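Local coordinates for protein alcohol dehydrogenase (PDB 1H2B) that probably oxidises alcohols to aldehydes or ketones with NAD+ as coenzyme, as a zinc-containing dehydrogenase, at residues A106-T111 against S144-I149; M163-D168 against R354-P359; A181-P186 against V255-D260; I215-K220 against H234-R239. All coordinates share one frame; numbering follows the deposited sequence.

Contact 1. Residues A106-T111 against S144-I149; sequences AVTDGT and SHRSVI. With ZN (zinc ion), chain K.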
# COMPACT_ATOMS: atom_id res chain seq x y z
N ALA B 106 1.31 -23.19 -13.02
CA ALA B 106 2.55 -22.75 -13.67
C ALA B 106 3.71 -23.64 -13.25
O ALA B 106 3.80 -24.04 -12.08
CB ALA B 106 2.88 -21.32 -13.24
N VAL B 107 4.56 -24.00 -14.19
CA VAL B 107 5.79 -24.70 -13.91
C VAL B 107 6.90 -23.67 -14.13
O VAL B 107 7.11 -23.20 -15.25
CB VAL B 107 5.93 -25.93 -14.87
CG1 VAL B 107 7.39 -26.47 -14.78
CG2 VAL B 107 4.94 -27.00 -14.49
N THR B 108 7.60 -23.30 -13.06
CA THR B 108 8.56 -22.19 -13.10
C THR B 108 9.96 -22.60 -12.59
O THR B 108 10.07 -23.55 -11.85
CB THR B 108 8.06 -21.00 -12.23
OG1 THR B 108 7.89 -21.45 -10.88
CG2 THR B 108 6.65 -20.57 -12.64
N ASP B 109 10.99 -21.83 -12.98
CA ASP B 109 12.40 -22.11 -12.60
C ASP B 109 12.82 -21.71 -11.17
O ASP B 109 13.70 -22.35 -10.56
CB ASP B 109 13.39 -21.51 -13.63
CG ASP B 109 13.23 -19.98 -13.83
OD1 ASP B 109 12.92 -19.25 -12.86
OD2 ASP B 109 13.44 -19.41 -14.94
N GLY B 110 12.19 -20.68 -10.62
CA GLY B 110 12.59 -20.16 -9.32
C GLY B 110 13.87 -19.33 -9.34
O GLY B 110 14.36 -18.90 -8.29
N THR B 111 14.42 -19.08 -10.54
CA THR B 111 15.72 -18.40 -10.64
C THR B 111 15.64 -16.97 -11.16
O THR B 111 16.43 -16.10 -10.75
CB THR B 111 16.73 -19.22 -11.49
OG1 THR B 111 16.11 -19.62 -12.71
CG2 THR B 111 17.07 -20.55 -10.79
N SER B 144 6.48 -29.71 -11.89
CA SER B 144 7.66 -29.36 -11.07
C SER B 144 7.27 -29.45 -9.60
O SER B 144 6.16 -29.15 -9.19
CB SER B 144 8.11 -27.95 -11.35
OG SER B 144 9.06 -27.52 -10.35
N HIS B 145 8.23 -29.88 -8.75
CA HIS B 145 7.96 -29.89 -7.32
C HIS B 145 7.61 -28.48 -6.83
O HIS B 145 6.89 -28.37 -5.83
CB HIS B 145 9.19 -30.44 -6.52
CG HIS B 145 10.33 -29.48 -6.45
ND1 HIS B 145 11.31 -29.41 -7.41
CD2 HIS B 145 10.63 -28.51 -5.54
CE1 HIS B 145 12.16 -28.45 -7.11
NE2 HIS B 145 11.78 -27.89 -5.98
N ARG B 146 8.08 -27.46 -7.54
CA ARG B 146 7.78 -26.06 -7.17
C ARG B 146 6.28 -25.76 -7.33
O ARG B 146 5.80 -24.77 -6.77
CB ARG B 146 8.58 -25.05 -7.97
CG ARG B 146 10.05 -25.05 -7.56
CD ARG B 146 10.84 -23.97 -8.27
NE ARG B 146 10.85 -22.78 -7.42
CZ ARG B 146 10.16 -21.68 -7.65
NH1 ARG B 146 9.41 -21.56 -8.72
NH2 ARG B 146 10.24 -20.67 -6.79
N SER B 147 5.55 -26.59 -8.07
CA SER B 147 4.12 -26.35 -8.32
C SER B 147 3.26 -27.11 -7.33
O SER B 147 2.05 -26.99 -7.33
CB SER B 147 3.75 -26.82 -9.75
OG SER B 147 4.60 -26.24 -10.71
N VAL B 148 3.89 -27.97 -6.52
CA VAL B 148 3.13 -28.85 -5.65
C VAL B 148 2.81 -28.25 -4.28
O VAL B 148 3.70 -27.70 -3.61
CB VAL B 148 3.91 -30.17 -5.42
CG1 VAL B 148 3.21 -31.10 -4.42
CG2 VAL B 148 4.05 -30.90 -6.73
N ILE B 149 1.56 -28.41 -3.87
CA ILE B 149 1.17 -28.15 -2.47
C ILE B 149 0.61 -29.44 -1.92
O ILE B 149 -0.35 -30.00 -2.46
CB ILE B 149 0.15 -27.01 -2.38
CG1 ILE B 149 0.87 -25.71 -2.69
CG2 ILE B 149 -0.46 -26.99 -0.94
CD1 ILE B 149 -0.09 -24.56 -2.72
ZN ZN K . 11.16 -17.69 -12.98
O HOH W 1 6.74 -24.40 -10.50

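Contact 2. Residues M163-D168 against R354-P359; sequences MAPLAD and RAVLIP. With ZN (zinc ion), chain J; OCA (octanoic acid (caprylic acid)), chain H; NAJ (nicotinamide-adenine-dinucleotide (acidic form)), chain I.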
# COMPACT_ATOMS: atom_id res chain seq x y z
N MET B 163 -11.65 -30.27 -4.27
CA MET B 163 -10.69 -29.19 -4.21
C MET B 163 -10.07 -28.87 -5.56
O MET B 163 -9.32 -27.89 -5.66
CB MET B 163 -9.58 -29.55 -3.22
CG MET B 163 -10.12 -29.56 -1.75
SD MET B 163 -8.76 -29.86 -0.55
CE MET B 163 -7.99 -28.22 -0.43
N ALA B 164 -10.30 -29.70 -6.58
CA ALA B 164 -9.59 -29.51 -7.84
C ALA B 164 -9.71 -28.07 -8.37
O ALA B 164 -8.70 -27.48 -8.78
CB ALA B 164 -10.06 -30.49 -8.95
N PRO B 165 -10.93 -27.51 -8.39
CA PRO B 165 -11.05 -26.17 -8.98
C PRO B 165 -10.29 -25.10 -8.25
O PRO B 165 -10.10 -24.05 -8.89
CB PRO B 165 -12.57 -25.91 -8.94
CG PRO B 165 -13.11 -27.32 -9.10
CD PRO B 165 -12.27 -28.06 -8.06
N LEU B 166 -9.85 -25.32 -7.02
CA LEU B 166 -9.05 -24.29 -6.33
C LEU B 166 -7.74 -24.00 -7.10
O LEU B 166 -7.17 -22.90 -6.99
CB LEU B 166 -8.70 -24.72 -4.86
CG LEU B 166 -9.95 -25.02 -4.04
CD1 LEU B 166 -9.44 -25.50 -2.70
CD2 LEU B 166 -10.81 -23.74 -3.80
N ALA B 167 -7.27 -24.98 -7.89
CA ALA B 167 -5.98 -24.88 -8.57
C ALA B 167 -5.95 -23.87 -9.72
O ALA B 167 -4.89 -23.42 -10.11
CB ALA B 167 -5.57 -26.25 -9.14
N ASP B 168 -7.13 -23.46 -10.20
CA ASP B 168 -7.14 -22.46 -11.26
C ASP B 168 -8.33 -21.50 -11.08
O ASP B 168 -8.15 -20.30 -10.88
CB ASP B 168 -7.24 -23.15 -12.61
CG ASP B 168 -7.13 -22.21 -13.75
OD1 ASP B 168 -8.15 -22.13 -14.50
OD2 ASP B 168 -6.11 -21.51 -13.96
N ARG B 354 -18.54 -25.81 -11.24
CA ARG B 354 -17.37 -26.29 -11.96
C ARG B 354 -17.47 -27.77 -12.22
O ARG B 354 -17.67 -28.53 -11.29
CB ARG B 354 -16.15 -26.03 -11.08
CG ARG B 354 -14.81 -26.22 -11.74
CD ARG B 354 -14.67 -25.44 -13.00
NE ARG B 354 -13.37 -24.82 -13.19
CZ ARG B 354 -13.21 -23.74 -13.94
NH1 ARG B 354 -14.26 -23.16 -14.54
NH2 ARG B 354 -11.99 -23.24 -14.09
N ALA B 355 -17.26 -28.15 -13.47
CA ALA B 355 -17.18 -29.56 -13.82
C ALA B 355 -15.77 -30.05 -13.52
O ALA B 355 -14.78 -29.37 -13.82
CB ALA B 355 -17.53 -29.74 -15.27
N VAL B 356 -15.68 -31.25 -12.94
CA VAL B 356 -14.36 -31.85 -12.60
C VAL B 356 -14.40 -33.28 -13.15
O VAL B 356 -15.41 -33.98 -12.94
CB VAL B 356 -14.15 -31.87 -11.11
CG1 VAL B 356 -12.85 -32.55 -10.74
CG2 VAL B 356 -14.10 -30.43 -10.56
N LEU B 357 -13.35 -33.67 -13.88
CA LEU B 357 -13.22 -35.02 -14.49
C LEU B 357 -12.38 -35.92 -13.63
O LEU B 357 -11.38 -35.50 -13.08
CB LEU B 357 -12.64 -34.98 -15.91
CG LEU B 357 -13.34 -33.95 -16.80
CD1 LEU B 357 -12.70 -34.02 -18.18
CD2 LEU B 357 -14.89 -34.11 -16.86
N ILE B 358 -12.82 -37.18 -13.50
CA ILE B 358 -12.11 -38.15 -12.70
C ILE B 358 -11.80 -39.36 -13.54
O ILE B 358 -12.48 -39.62 -14.54
CB ILE B 358 -12.95 -38.55 -11.43
CG1 ILE B 358 -14.30 -39.20 -11.81
CG2 ILE B 358 -13.15 -37.34 -10.49
CD1 ILE B 358 -15.09 -39.75 -10.57
N PRO B 359 -10.77 -40.12 -13.17
CA PRO B 359 -10.52 -41.41 -13.81
C PRO B 359 -11.67 -42.40 -13.53
O PRO B 359 -12.34 -42.31 -12.48
CB PRO B 359 -9.24 -41.88 -13.14
CG PRO B 359 -9.21 -41.18 -11.80
CD PRO B 359 -9.75 -39.79 -12.15
OXT PRO B 359 -11.95 -43.26 -14.40
ZN ZN J . -8.49 -21.96 -16.51
C1 OCA H . -6.41 -20.03 -17.23
C2 OCA H . -5.87 -18.96 -18.18
C3 OCA H . -4.37 -18.71 -17.93
C4 OCA H . -3.65 -17.97 -19.04
C5 OCA H . -2.15 -17.96 -18.74
C6 OCA H . -1.40 -17.04 -19.70
C7 OCA H . 0.09 -16.90 -19.39
C8 OCA H . 0.73 -15.97 -20.40
O1 OCA H . -7.58 -20.49 -17.40
O2 OCA H . -5.73 -20.42 -16.26
PA NAJ I . -17.95 -20.25 -16.83
O1A NAJ I . -18.43 -20.62 -18.21
O2A NAJ I . -18.02 -21.29 -15.70
O5B NAJ I . -18.77 -19.03 -16.22
C5B NAJ I . -19.20 -17.91 -17.01
C4B NAJ I . -20.42 -17.39 -16.28
O4B NAJ I . -20.77 -16.13 -16.90
C3B NAJ I . -21.62 -18.33 -16.33
O3B NAJ I . -22.21 -18.51 -15.03
C2B NAJ I . -22.51 -17.55 -17.29
O2B NAJ I . -23.91 -17.84 -17.16
C1B NAJ I . -22.19 -16.08 -16.98
N9A NAJ I . -22.54 -15.13 -18.03
C8A NAJ I . -22.55 -15.28 -19.43
N7A NAJ I . -22.92 -14.11 -20.00
C5A NAJ I . -23.15 -13.21 -19.00
C6A NAJ I . -23.55 -11.90 -18.98
N6A NAJ I . -23.84 -11.21 -20.09
N1A NAJ I . -23.63 -11.26 -17.77
C2A NAJ I . -23.39 -11.91 -16.57
N3A NAJ I . -23.03 -13.21 -16.60
C4A NAJ I . -22.92 -13.85 -17.80
O3 NAJ I . -16.47 -19.71 -17.03
PN NAJ I . -15.20 -19.81 -16.03
O1N NAJ I . -14.49 -21.06 -16.25
O2N NAJ I . -15.63 -19.44 -14.66
O5D NAJ I . -14.27 -18.69 -16.69
C5D NAJ I . -14.70 -17.33 -16.60
C4D NAJ I . -13.83 -16.47 -17.51
O4D NAJ I . -12.54 -16.35 -16.90
C3D NAJ I . -13.57 -17.09 -18.88
O3D NAJ I . -13.34 -16.02 -19.82
C2D NAJ I . -12.26 -17.86 -18.67
O2D NAJ I . -11.53 -18.14 -19.83
C1D NAJ I . -11.54 -16.82 -17.78
N1N NAJ I . -10.38 -17.25 -17.01
C2N NAJ I . -9.47 -16.27 -16.70
C3N NAJ I . -8.38 -16.58 -15.92
C7N NAJ I . -7.36 -15.52 -15.64
O7N NAJ I . -6.29 -15.94 -14.94
N7N NAJ I . -7.48 -14.23 -15.96
C4N NAJ I . -8.16 -17.89 -15.38
C5N NAJ I . -9.23 -18.81 -15.59
C6N NAJ I . -10.30 -18.49 -16.42

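Contact 3. Residues A181-P186 against V255-D260; sequences ARTLYP and VNVAMD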
# COMPACT_ATOMS: atom_id res chain seq x y z
N ALA B 181 -10.19 -6.14 -2.54
CA ALA B 181 -10.31 -5.85 -1.11
C ALA B 181 -9.57 -4.56 -0.76
O ALA B 181 -9.97 -3.84 0.18
CB ALA B 181 -9.80 -6.94 -0.34
N ARG B 182 -8.56 -4.22 -1.57
CA ARG B 182 -7.69 -3.07 -1.24
C ARG B 182 -8.45 -1.74 -1.15
O ARG B 182 -7.96 -0.76 -0.50
CB ARG B 182 -6.60 -2.95 -2.31
CG ARG B 182 -5.54 -4.02 -2.12
CD ARG B 182 -4.81 -4.37 -3.41
NE ARG B 182 -4.24 -3.19 -4.06
CZ ARG B 182 -3.90 -3.12 -5.35
NH1 ARG B 182 -4.12 -4.19 -6.15
NH2 ARG B 182 -3.36 -1.98 -5.84
N THR B 183 -9.60 -1.64 -1.80
CA THR B 183 -10.39 -0.42 -1.76
C THR B 183 -11.85 -0.63 -1.33
O THR B 183 -12.72 0.21 -1.59
CB THR B 183 -10.39 0.30 -3.10
OG1 THR B 183 -10.88 -0.57 -4.15
CG2 THR B 183 -8.96 0.70 -3.53
N LEU B 184 -12.14 -1.78 -0.75
CA LEU B 184 -13.51 -2.05 -0.31
C LEU B 184 -13.52 -1.72 1.18
O LEU B 184 -12.47 -1.64 1.81
CB LEU B 184 -13.92 -3.52 -0.62
CG LEU B 184 -14.20 -3.67 -2.13
CD1 LEU B 184 -14.41 -5.17 -2.44
CD2 LEU B 184 -15.41 -2.84 -2.65
N TYR B 185 -14.70 -1.39 1.68
CA TYR B 185 -14.85 -0.95 3.08
C TYR B 185 -16.32 -1.18 3.39
O TYR B 185 -17.10 -1.40 2.46
CB TYR B 185 -14.48 0.51 3.17
CG TYR B 185 -15.23 1.40 2.20
CD1 TYR B 185 -16.50 1.87 2.47
CD2 TYR B 185 -14.62 1.81 1.00
CE1 TYR B 185 -17.18 2.69 1.57
CE2 TYR B 185 -15.28 2.62 0.11
CZ TYR B 185 -16.56 3.07 0.40
OH TYR B 185 -17.24 3.88 -0.48
N PRO B 186 -16.75 -1.14 4.66
CA PRO B 186 -18.18 -1.32 4.96
C PRO B 186 -19.08 -0.27 4.31
O PRO B 186 -18.84 0.94 4.46
CB PRO B 186 -18.26 -1.20 6.51
CG PRO B 186 -16.82 -1.54 6.97
CD PRO B 186 -15.94 -0.94 5.88
N VAL B 255 -20.78 1.08 -8.39
CA VAL B 255 -20.01 0.22 -7.49
C VAL B 255 -18.58 0.67 -7.33
O VAL B 255 -17.96 1.24 -8.22
CB VAL B 255 -20.06 -1.26 -7.93
CG1 VAL B 255 -21.52 -1.76 -8.01
CG2 VAL B 255 -19.38 -1.46 -9.29
N ASN B 256 -18.05 0.39 -6.15
CA ASN B 256 -16.65 0.68 -5.87
C ASN B 256 -15.72 -0.25 -6.64
O ASN B 256 -14.60 0.15 -7.05
CB ASN B 256 -16.42 0.53 -4.37
CG ASN B 256 -17.30 1.46 -3.57
OD1 ASN B 256 -18.49 1.26 -3.39
ND2 ASN B 256 -16.69 2.56 -3.12
N VAL B 257 -16.12 -1.50 -6.81
CA VAL B 257 -15.33 -2.48 -7.58
C VAL B 257 -16.32 -3.32 -8.39
O VAL B 257 -17.37 -3.71 -7.88
CB VAL B 257 -14.56 -3.44 -6.69
CG1 VAL B 257 -13.86 -4.51 -7.55
CG2 VAL B 257 -13.46 -2.70 -5.87
N ALA B 258 -16.01 -3.50 -9.68
CA ALA B 258 -16.72 -4.52 -10.48
C ALA B 258 -15.71 -5.56 -10.90
O ALA B 258 -14.55 -5.22 -11.11
CB ALA B 258 -17.35 -3.90 -11.72
N MET B 259 -16.14 -6.82 -11.00
CA MET B 259 -15.22 -7.92 -11.30
C MET B 259 -15.84 -8.69 -12.44
O MET B 259 -16.91 -9.23 -12.29
CB MET B 259 -15.06 -8.83 -10.06
CG MET B 259 -14.57 -8.02 -8.81
SD MET B 259 -14.23 -9.13 -7.48
CE MET B 259 -12.65 -9.80 -7.97
N ASP B 260 -15.16 -8.72 -13.61
CA ASP B 260 -15.74 -9.43 -14.75
C ASP B 260 -15.16 -10.83 -14.80
O ASP B 260 -13.97 -10.99 -15.16
CB ASP B 260 -15.39 -8.67 -16.03
CG ASP B 260 -16.03 -9.29 -17.24
OD1 ASP B 260 -16.51 -10.43 -17.14
OD2 ASP B 260 -16.09 -8.68 -18.33
O HOH W 2 -12.59 1.18 -5.54
O HOH W 3 -13.78 2.50 -3.28

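Contact 4. Residues I215-K220 against H234-R239; sequences IALDVK and HVVDAR. With NAJ (nicotinamide-adenine-dinucleotide (acidic form)), chain I.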
# COMPACT_ATOMS: atom_id res chain seq x y z
N ILE B 215 -23.09 -7.62 -4.96
CA ILE B 215 -24.17 -7.70 -5.97
C ILE B 215 -23.68 -8.70 -7.05
O ILE B 215 -22.62 -8.44 -7.69
CB ILE B 215 -24.43 -6.33 -6.64
CG1 ILE B 215 -24.78 -5.25 -5.57
CG2 ILE B 215 -25.56 -6.46 -7.71
CD1 ILE B 215 -24.76 -3.83 -6.12
N ALA B 216 -24.37 -9.82 -7.24
CA ALA B 216 -23.88 -10.83 -8.22
C ALA B 216 -24.76 -10.76 -9.45
O ALA B 216 -26.01 -10.70 -9.33
CB ALA B 216 -23.94 -12.24 -7.64
N LEU B 217 -24.12 -10.81 -10.63
CA LEU B 217 -24.84 -10.76 -11.92
C LEU B 217 -24.65 -12.04 -12.68
O LEU B 217 -23.55 -12.60 -12.74
CB LEU B 217 -24.25 -9.63 -12.78
CG LEU B 217 -24.88 -8.25 -12.51
CD1 LEU B 217 -24.62 -7.78 -11.11
CD2 LEU B 217 -24.33 -7.20 -13.48
N ASP B 218 -25.74 -12.53 -13.27
CA ASP B 218 -25.64 -13.64 -14.23
C ASP B 218 -26.85 -13.59 -15.10
O ASP B 218 -27.64 -12.68 -15.00
CB ASP B 218 -25.51 -14.99 -13.49
CG ASP B 218 -24.75 -16.00 -14.29
OD1 ASP B 218 -23.58 -16.33 -13.96
OD2 ASP B 218 -25.24 -16.51 -15.35
N VAL B 219 -26.97 -14.58 -15.98
CA VAL B 219 -28.04 -14.60 -16.97
C VAL B 219 -28.86 -15.87 -16.92
O VAL B 219 -29.70 -16.11 -17.81
CB VAL B 219 -27.46 -14.42 -18.38
CG1 VAL B 219 -26.92 -12.96 -18.53
CG2 VAL B 219 -26.37 -15.50 -18.70
N LYS B 220 -28.62 -16.70 -15.91
CA LYS B 220 -29.37 -17.95 -15.75
C LYS B 220 -29.92 -17.98 -14.36
O LYS B 220 -29.18 -17.76 -13.38
CB LYS B 220 -28.42 -19.14 -15.90
CG LYS B 220 -27.73 -19.21 -17.28
CD LYS B 220 -28.28 -20.38 -18.09
CE LYS B 220 -28.54 -20.03 -19.57
NZ LYS B 220 -27.37 -19.46 -20.28
N HIS B 234 -27.41 -9.11 -3.07
CA HIS B 234 -28.38 -8.79 -4.10
C HIS B 234 -27.94 -9.57 -5.32
O HIS B 234 -26.74 -9.79 -5.54
CB HIS B 234 -28.40 -7.30 -4.47
CG HIS B 234 -28.80 -6.40 -3.35
ND1 HIS B 234 -30.12 -6.22 -2.98
CD2 HIS B 234 -28.06 -5.66 -2.50
CE1 HIS B 234 -30.17 -5.41 -1.94
NE2 HIS B 234 -28.94 -5.05 -1.63
N VAL B 235 -28.92 -10.03 -6.10
CA VAL B 235 -28.57 -10.61 -7.40
C VAL B 235 -29.29 -9.88 -8.49
O VAL B 235 -30.41 -9.35 -8.28
CB VAL B 235 -28.83 -12.13 -7.48
CG1 VAL B 235 -28.04 -12.84 -6.39
CG2 VAL B 235 -30.35 -12.46 -7.37
N VAL B 236 -28.69 -9.89 -9.68
CA VAL B 236 -29.22 -9.14 -10.81
C VAL B 236 -29.14 -10.01 -12.06
O VAL B 236 -28.09 -10.59 -12.39
CB VAL B 236 -28.39 -7.85 -11.02
CG1 VAL B 236 -28.62 -7.26 -12.45
CG2 VAL B 236 -28.64 -6.87 -9.93
N ASP B 237 -30.29 -10.11 -12.77
CA ASP B 237 -30.33 -10.82 -14.05
C ASP B 237 -29.86 -9.85 -15.12
O ASP B 237 -30.52 -8.84 -15.40
CB ASP B 237 -31.78 -11.19 -14.32
CG ASP B 237 -31.96 -11.98 -15.59
OD1 ASP B 237 -31.08 -11.98 -16.48
OD2 ASP B 237 -33.02 -12.63 -15.76
N ALA B 238 -28.67 -10.11 -15.65
CA ALA B 238 -28.04 -9.18 -16.59
C ALA B 238 -28.57 -9.30 -18.00
O ALA B 238 -28.06 -8.64 -18.90
CB ALA B 238 -26.52 -9.36 -16.56
N ARG B 239 -29.65 -10.08 -18.21
CA ARG B 239 -30.27 -10.05 -19.53
C ARG B 239 -31.14 -8.78 -19.56
O ARG B 239 -31.65 -8.37 -20.60
CB ARG B 239 -31.15 -11.29 -19.74
CG ARG B 239 -30.48 -12.65 -19.63
CD ARG B 239 -31.46 -13.84 -19.57
NE ARG B 239 -32.47 -13.69 -18.50
CZ ARG B 239 -33.80 -13.94 -18.61
NH1 ARG B 239 -34.34 -14.41 -19.74
NH2 ARG B 239 -34.60 -13.73 -17.57
PA NAJ I . -17.95 -20.25 -16.83
O1A NAJ I . -18.43 -20.62 -18.21
O2A NAJ I . -18.02 -21.29 -15.70
O5B NAJ I . -18.77 -19.03 -16.22
C5B NAJ I . -19.20 -17.91 -17.01
C4B NAJ I . -20.42 -17.39 -16.28
O4B NAJ I . -20.77 -16.13 -16.90
C3B NAJ I . -21.62 -18.33 -16.33
O3B NAJ I . -22.21 -18.51 -15.03
C2B NAJ I . -22.51 -17.55 -17.29
O2B NAJ I . -23.91 -17.84 -17.16
C1B NAJ I . -22.19 -16.08 -16.98
N9A NAJ I . -22.54 -15.13 -18.03
C8A NAJ I . -22.55 -15.28 -19.43
N7A NAJ I . -22.92 -14.11 -20.00
C5A NAJ I . -23.15 -13.21 -19.00
C6A NAJ I . -23.55 -11.90 -18.98
N6A NAJ I . -23.84 -11.21 -20.09
N1A NAJ I . -23.63 -11.26 -17.77
C2A NAJ I . -23.39 -11.91 -16.57
N3A NAJ I . -23.03 -13.21 -16.60
C4A NAJ I . -22.92 -13.85 -17.80
O3 NAJ I . -16.47 -19.71 -17.03
PN NAJ I . -15.20 -19.81 -16.03
O1N NAJ I . -14.49 -21.06 -16.25
O2N NAJ I . -15.63 -19.44 -14.66
O5D NAJ I . -14.27 -18.69 -16.69
C5D NAJ I . -14.70 -17.33 -16.60
C4D NAJ I . -13.83 -16.47 -17.51
O4D NAJ I . -12.54 -16.35 -16.90
C3D NAJ I . -13.57 -17.09 -18.88
O3D NAJ I . -13.34 -16.02 -19.82
C2D NAJ I . -12.26 -17.86 -18.67
O2D NAJ I . -11.53 -18.14 -19.83
C1D NAJ I . -11.54 -16.82 -17.78
N1N NAJ I . -10.38 -17.25 -17.01
C2N NAJ I . -9.47 -16.27 -16.70
C3N NAJ I . -8.38 -16.58 -15.92
C7N NAJ I . -7.36 -15.52 -15.64
O7N NAJ I . -6.29 -15.94 -14.94
N7N NAJ I . -7.48 -14.23 -15.96
C4N NAJ I . -8.16 -17.89 -15.38
C5N NAJ I . -9.23 -18.81 -15.59
C6N NAJ I . -10.30 -18.49 -16.42

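Contact 1. Residues A106-T111 against S144-I149
In the GroES-like catalytic domain, the loop of Ala106 to Gly110 carries Asp109 to the second zinc ion and rests on Ser144, Arg146 and Ser147 at a 3-10 turn that leads into strand 148-150. Ser147 makes the polar link. Its OG donates to Ala106 O at 2.7 Å, tilted 22° from the carbonyl plane, and it also accepts from a water that takes the Thr108 N-H, with Thr108 N at 2.9 Å from the water. The hydroxyl therefore donates one hydrogen bond and accepts another, tying the loop backbone at Ala106 and Thr108 to one side chain. Beside it, Val107 CG1 packs on Ser144 CB at 3.8 Å, while Ser144 OG accepts from Arg146 N in an ST turn. Arg146 reaches across by a bend in its chain (chi3 93°), which lays the flat guanidinium over the loop: Gly110 CA lies 3.3 Å above its plane, over the centre. With a positive phi of 76°, Gly110 puts no side chain in between, so the guanidinium can lie directly on its CA. Thr108 OG1 sits in the guanidinium plane at its edge. Arg116 of a neighbouring subunit hydrogen-bonds to Arg146 O. Farther along the loop, Asp109 joins Cys112 and Cys115 on the metal: its OD1 lies 2.4 Å from the zinc ion and, in an Asx turn, accepts from Thr111 N at 2.8 Å.

Contact 2. Residues M163-D168 against R354-P359
Pro165, Arg354 and Val356 carry most of this buried interface, where the turn entering helix 166-181 lies against strand 354-358. The Pro165 ring fits between the two strand side chains: its CG is 3.3 Å from Arg354 CG and 3.6 Å from Val356 CG2. The proline and the arginine stem run past each other in opposite directions, whereas the valine crosses the ring at about a right angle. Val356 uses both branches, since CG1, anti to the backbone N (chi1 176°), meets Ala164 CB at 3.9 Å while CG2 faces the proline. Arg354 packs through its CB and CG and carries its charge past them. A turn at chi2 (53°) and another at chi3 carry the guanidinium beyond the proline toward the coenzyme, where NH1 donates to the O1N oxygen of the nicotinamide-side phosphate at 2.7 Å. That bond is nearly straight (159°) and the oxygen lies in the guanidinium plane, at its edge. Glu80 forms a salt bridge with Arg354 NE. Arg354 NH2 stays 4.0 Å from Asp168 OD1, where the opposite charges probably still attract, though too far for a salt bridge. The same oxygen binds the zinc ion at 2.0 Å, alongside Cys54, His79 and octanoic acid. Asp168 at the metal and Arg354 at the coenzyme phosphate thus stand side by side in the catalytic zinc site of zinc-containing alcohol dehydrogenases.

Contact 3. Residues A181-P186 against V255-D260
Tyr185 and Asn256 meet because of their first torsions: the tyrosine ring is tucked between its own backbone N and carbonyl carbon (chi1 53°), and the asparagine amide is turned away from its carbonyl carbon (chi1 -59°), so that OH and ND2 come together. The contact lies in the Rossmann-type coenzyme domain, where the loop joining helix 166-181 to strand 189-193 lies beside strand 255-260, a neighbour of that strand in the parallel sheet. Asn256 ND2 donates to Tyr185 OH at 3.0 Å, a weak, bent bond, with ring and amide planes 85° apart and the side chains crossing at about a right angle. The amide's orientation is fixed by OD1, which accepts from Tyr189 N. Tyr185 also packs on Glu317 of a neighbouring subunit. A valine in place of Tyr185 would probably leave ND2 without this weak acceptor and open a gap beside the amide and Glu317 of the neighbouring subunit. Beside this polar pair, Leu184 CD2 touches both Val257 CG2, at 3.8 Å, and Asn256 CB, at 3.9 Å, its side chain crossing the valine at about a right angle. Thr183 completes the join through two waters. Its OG1, also bonded to Arg280, reaches one water at 2.8 Å that donates to Asn256 O at 2.7 Å. The second water donates to Thr183 O at 3.0 Å and accepts from Asn256 ND2 at 2.9 Å, giving that nitrogen two acceptors.

Contact 4. Residues I215-K220 against H234-R239
Asp218 and Ala238 meet at the end of two parallel strands, Ala238 N donating to Asp218 O at 2.8 Å, beside the adenosine of NAD. Asp218 CG, anti to the backbone N (chi1 -151°), carries the carboxylate to the ribose, where OD2 takes the O2B hydroxyl at 2.6 Å and OD1 the O3B hydroxyl at 2.8 Å. Val219 CG1 lies 3.6 Å from adenine C6A, and Ala238 CB touches the same ring. Next outward, Val219 N donates to OD2 at 2.7 Å and Val195 N to OD1, fixing the carboxylate. Arg239 CG packs against Val219 CB at 3.7 Å, and Asp237 steadies that arginine: NH2 to OD2 (2.6 Å) and NE to OD1 form a side-on grip, while Arg239 N to OD1 closes an Asx turn. Replacing Asp237 by alanine would probably leave the guanidinium without its mate and let the arginine swing off Val219. Farther back, Ala216 N to His234 O continues the ladder of this beta-alpha-beta crossover, with Leu217 alongside Val236 and Ile215 CG2 against Val236 CG2. A carboxylate holding both ribose hydroxyls, as in Rossmann dehydrogenases, is consistent with a preference for NAD over NADP, since it would probably repel a phosphate on O2B.

Contacts 1 and 2 are buried and reach the same mixed sheet of the catalytic domain, each beside a zinc ion, but contact 1 is held by a serine hydroxyl, a water and an arginine laid flat over a glycine, whereas contact 2 packs a proline on an arginine. Contacts 3 and 4 share the parallel Rossmann sheet and touch, through Val255 and Ile215, with centres about 17 Å apart. Contact 3, at the surface, is held by apolar packing, two waters and one weak bond; contact 4, partly buried, is regular strand pairing. The coenzyme joins contacts 2 and 4: the former meets its nicotinamide-side phosphate with positive charge, the latter its ribose with a carboxylate.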